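Local structure of L-ribulose 3-epimerase (Methylomonas sp. DH-1, 7CJ7) at residues Y157-N160 / I161-G165; G71-A74 / A75-V78. The protein catalyses the manganese-dependent epimerization of ketoses at C3, acting most strongly on L-ribulose and also interconverting D-allulose and D-fructose. One frame throughout, in Å; residues are numbered along the deposited sequence.

Contact 1 (Y157-N160 / I161-G165). With SOL (L-sorbose), chain C.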
# COMPACT_ATOMS: atom_id res chain seq x y z
N TYR A 157 -2.41 3.31 -3.60
CA TYR A 157 -1.64 2.70 -4.72
C TYR A 157 -2.60 2.06 -5.74
O TYR A 157 -2.11 1.63 -6.79
CB TYR A 157 -0.62 1.67 -4.21
CG TYR A 157 0.33 2.18 -3.16
CD1 TYR A 157 1.43 2.97 -3.49
CD2 TYR A 157 0.16 1.85 -1.83
CE1 TYR A 157 2.31 3.42 -2.53
CE2 TYR A 157 1.03 2.30 -0.85
CZ TYR A 157 2.12 3.08 -1.20
OH TYR A 157 2.99 3.51 -0.25
N GLU A 158 -3.91 2.01 -5.46
CA GLU A 158 -4.90 1.28 -6.30
C GLU A 158 -6.01 2.21 -6.83
O GLU A 158 -6.69 1.81 -7.79
CB GLU A 158 -5.46 0.08 -5.54
CG GLU A 158 -4.42 -1.00 -5.27
CD GLU A 158 -5.00 -2.30 -4.71
OE1 GLU A 158 -6.20 -2.54 -4.94
OE2 GLU A 158 -4.26 -3.04 -4.02
N THR A 159 -6.19 3.40 -6.25
CA THR A 159 -7.08 4.47 -6.79
C THR A 159 -6.63 5.83 -6.27
O THR A 159 -6.07 5.90 -5.15
CB THR A 159 -8.56 4.31 -6.44
OG1 THR A 159 -9.29 5.29 -7.17
CG2 THR A 159 -8.88 4.51 -4.98
N ASN A 160 -6.93 6.88 -7.02
CA ASN A 160 -6.71 8.27 -6.57
C ASN A 160 -8.06 8.94 -6.30
O ASN A 160 -8.05 10.14 -6.02
CB ASN A 160 -5.82 9.03 -7.56
CG ASN A 160 -6.43 9.22 -8.92
OD1 ASN A 160 -7.56 8.80 -9.17
ND2 ASN A 160 -5.70 9.86 -9.82
N ILE A 161 -9.18 8.20 -6.33
CA ILE A 161 -10.55 8.80 -6.25
C ILE A 161 -11.05 8.78 -4.81
O ILE A 161 -11.56 9.81 -4.35
CB ILE A 161 -11.53 8.09 -7.21
CG1 ILE A 161 -11.17 8.34 -8.67
CG2 ILE A 161 -12.96 8.51 -6.92
CD1 ILE A 161 -11.31 9.78 -9.10
N MET A 162 -10.97 7.63 -4.13
CA MET A 162 -11.45 7.52 -2.73
C MET A 162 -10.67 6.43 -2.00
O MET A 162 -10.68 5.27 -2.46
CB MET A 162 -12.95 7.20 -2.67
CG MET A 162 -13.44 6.39 -3.84
SD MET A 162 -15.24 6.31 -3.91
CE MET A 162 -15.45 4.73 -3.10
N ASN A 163 -10.03 6.80 -0.90
CA ASN A 163 -9.12 5.90 -0.16
C ASN A 163 -9.65 5.66 1.26
O ASN A 163 -9.09 4.78 1.92
CB ASN A 163 -7.70 6.46 -0.09
CG ASN A 163 -7.09 6.74 -1.45
OD1 ASN A 163 -6.45 7.77 -1.62
ND2 ASN A 163 -7.23 5.83 -2.40
N THR A 164 -10.70 6.36 1.70
CA THR A 164 -11.34 6.10 3.01
C THR A 164 -12.85 5.95 2.85
O THR A 164 -13.41 6.50 1.88
CB THR A 164 -11.07 7.19 4.05
OG1 THR A 164 -11.78 8.38 3.67
CG2 THR A 164 -9.60 7.50 4.20
N GLY A 165 -13.49 5.24 3.77
CA GLY A 165 -14.96 5.11 3.79
C GLY A 165 -15.63 6.47 3.82
O GLY A 165 -16.63 6.65 3.13
C1 SOL C . -8.18 -5.01 -4.93
O1 SOL C . -7.10 -4.69 -4.09
C2 SOL C . -9.31 -5.61 -4.15
O2 SOL C . -9.41 -5.43 -2.95
C3 SOL C . -10.30 -6.50 -4.89
O3 SOL C . -11.51 -6.62 -4.17
C4 SOL C . -10.57 -5.99 -6.30
O4 SOL C . -11.15 -4.68 -6.22
C5 SOL C . -11.51 -6.88 -7.11
O5 SOL C . -11.85 -6.22 -8.34
C6 SOL C . -10.93 -8.24 -7.43
O6 SOL C . -11.88 -9.04 -8.15

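Contact 2 (G71-A74 / A75-V78)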
# COMPACT_ATOMS: atom_id res chain seq x y z
N GLY A 71 -12.09 -4.62 -11.49
CA GLY A 71 -11.44 -3.32 -11.63
C GLY A 71 -11.40 -2.94 -13.08
O GLY A 71 -11.25 -3.83 -13.93
N LEU A 72 -11.56 -1.66 -13.40
CA LEU A 72 -11.36 -1.20 -14.79
C LEU A 72 -9.85 -1.11 -15.06
O LEU A 72 -9.07 -1.30 -14.13
CB LEU A 72 -12.08 0.14 -14.96
CG LEU A 72 -13.57 0.11 -14.66
CD1 LEU A 72 -14.15 1.51 -14.66
CD2 LEU A 72 -14.31 -0.78 -15.66
N SER A 73 -9.48 -0.85 -16.30
CA SER A 73 -8.08 -0.64 -16.73
C SER A 73 -7.97 0.73 -17.40
O SER A 73 -9.02 1.41 -17.50
CB SER A 73 -7.65 -1.75 -17.65
OG SER A 73 -8.35 -1.66 -18.88
N ALA A 74 -6.77 1.15 -17.79
CA ALA A 74 -6.53 2.43 -18.49
C ALA A 74 -7.50 2.55 -19.67
O ALA A 74 -8.06 3.62 -19.88
CB ALA A 74 -5.09 2.56 -18.92
N ALA A 75 -7.73 1.45 -20.40
CA ALA A 75 -8.53 1.47 -21.65
C ALA A 75 -10.02 1.70 -21.36
O ALA A 75 -10.75 2.10 -22.28
CB ALA A 75 -8.30 0.17 -22.40
N THR A 76 -10.46 1.48 -20.11
CA THR A 76 -11.89 1.48 -19.72
C THR A 76 -12.14 2.39 -18.50
O THR A 76 -13.19 2.25 -17.86
CB THR A 76 -12.37 0.05 -19.42
OG1 THR A 76 -11.48 -0.55 -18.49
CG2 THR A 76 -12.45 -0.81 -20.66
N ASP A 77 -11.23 3.32 -18.23
CA ASP A 77 -11.26 4.19 -17.01
C ASP A 77 -12.37 5.24 -17.14
O ASP A 77 -12.17 6.20 -17.88
CB ASP A 77 -9.91 4.85 -16.81
CG ASP A 77 -9.78 5.63 -15.51
OD1 ASP A 77 -10.81 5.81 -14.83
OD2 ASP A 77 -8.64 6.04 -15.19
N VAL A 78 -13.46 5.10 -16.39
CA VAL A 78 -14.65 5.99 -16.47
C VAL A 78 -14.37 7.37 -15.85
O VAL A 78 -15.26 8.23 -15.98
CB VAL A 78 -15.91 5.36 -15.85
CG1 VAL A 78 -16.40 4.19 -16.69
CG2 VAL A 78 -15.70 4.96 -14.39
O HOH W 1 -10.54 -3.06 -18.65
O HOH W 2 -5.56 -0.79 -20.38

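Contact 1 (Y157-N160 / I161-G165)
Thr159 and Ile161 form an ST turn, and Asn163 closes a wider loop over it, in the segment that leads from the fifth barrel strand, 148-152, to helix 165-175. The Thr159 hydroxyl is the acceptor of the turn: Ile161 N donates to OG1 at 3.0 Å. With OG1 anti to the Thr159 backbone N (chi1 -172°), the hydroxyl is carried forward along the chain to meet that amide. The same rotation sets the methyl CG2 between the backbone N and the carbonyl carbon, 3.2 Å from Met162 O and 3.3 Å from Asn163 ND2. Asn163 slides past Thr159 in the opposite direction, and its ND2 reaches Thr159 O at 3.0 Å in a nearly straight bond (169°). The acceptor lies in the amide plane of Asn163, although the donor stands above the carbonyl plane of Thr159 rather than on a lone pair. ND2 also bonds to Val154 O, so the amide group is fixed by two backbone carbonyls. Asn160 ND2 is hydrogen-bonded to Gly121 O, while its OD1 rests 3.7 Å from Ile161 CG1. With an alanine in place of Thr159, the Ile161 amide would probably lose its acceptor and a gap would open beside the Asn163 carboxamide. Just upstream, Glu158 turns its chain the other way, into the substrate pocket, where OE1 accepts a very short 2.5 Å hydrogen bond from O1 of the bound L-sorbose. The other oxygen, OE2, is bonded to Tyr157 OH of the second subunit. Thr164 then N-caps helix 165-175. The chemistry therefore implies a loop held by its own polar side chains, in which Glu158, next to the turn, both binds the sugar and bonds across the dimer interface.

Contact 2 (G71-A74 / A75-V78)
A type I beta turn spanning Ser73 to Thr76, directly after the third barrel strand, 65-72, makes this contact, and both of its end residues bond across it. Thr76 N donates to Ser73 O at 3.0 Å. In return, Ser73 N gives its hydrogen to Thr76 OG1, also at 3.0 Å and almost straight at 174°. This second bond depends on the threonine torsion: OG1 sits between its own backbone N and carbonyl carbon (chi1 52°), which folds the hydroxyl back over the turn. A water bridges the two hydroxyls, 2.6 Å from Ser73 OG and 2.7 Å from Thr76 OG1. Another water accepts from Ala75 N.

On the side facing helix 83-102, Leu72 supplies the apolar contact. It lays CD1 against Val78 CG2 at 3.8 Å, the two side chains crossing at about a right angle. Separately, the same methyl approaches Thr76 O at 3.4 Å. Leu92 of helix 83-102 covers both Leu72 and Thr76. Asp77 directs its carboxylate elsewhere, to Thr79 OG1 and Tyr119 OH. The turn is thus two-sided: the Ser73 and Thr76 hydroxyls and the Ala75 amide bond to water, and the Ser73 and Thr76 amides are satisfied within the turn, while Leu72 and Val78 pack against each other and Leu72, next to the pocket residue Gly71, continues onto Leu92 and Leu93.

In the fold
From the N terminus, contact 2 comes first, turning the chain as it leaves strand 65-72 on its way to helix 83-102. Contact 1 opens only after contact 2 has closed, and shapes the loop between strand 148-152 and helix 165-175, so the two follow in series, and they neither nest nor cross. Strand 107-112 stands between their strands in the barrel. Their centres are 15 Å apart and their nearest atoms about 7 Å, without touching, but the loop after strand 107-112 joins them indirectly: Cys114 and Tyr119 each meet Asp77 of contact 2 and a residue of contact 1. Both belong to loops beside the sugar pocket, and contact 1 also reaches the second subunit.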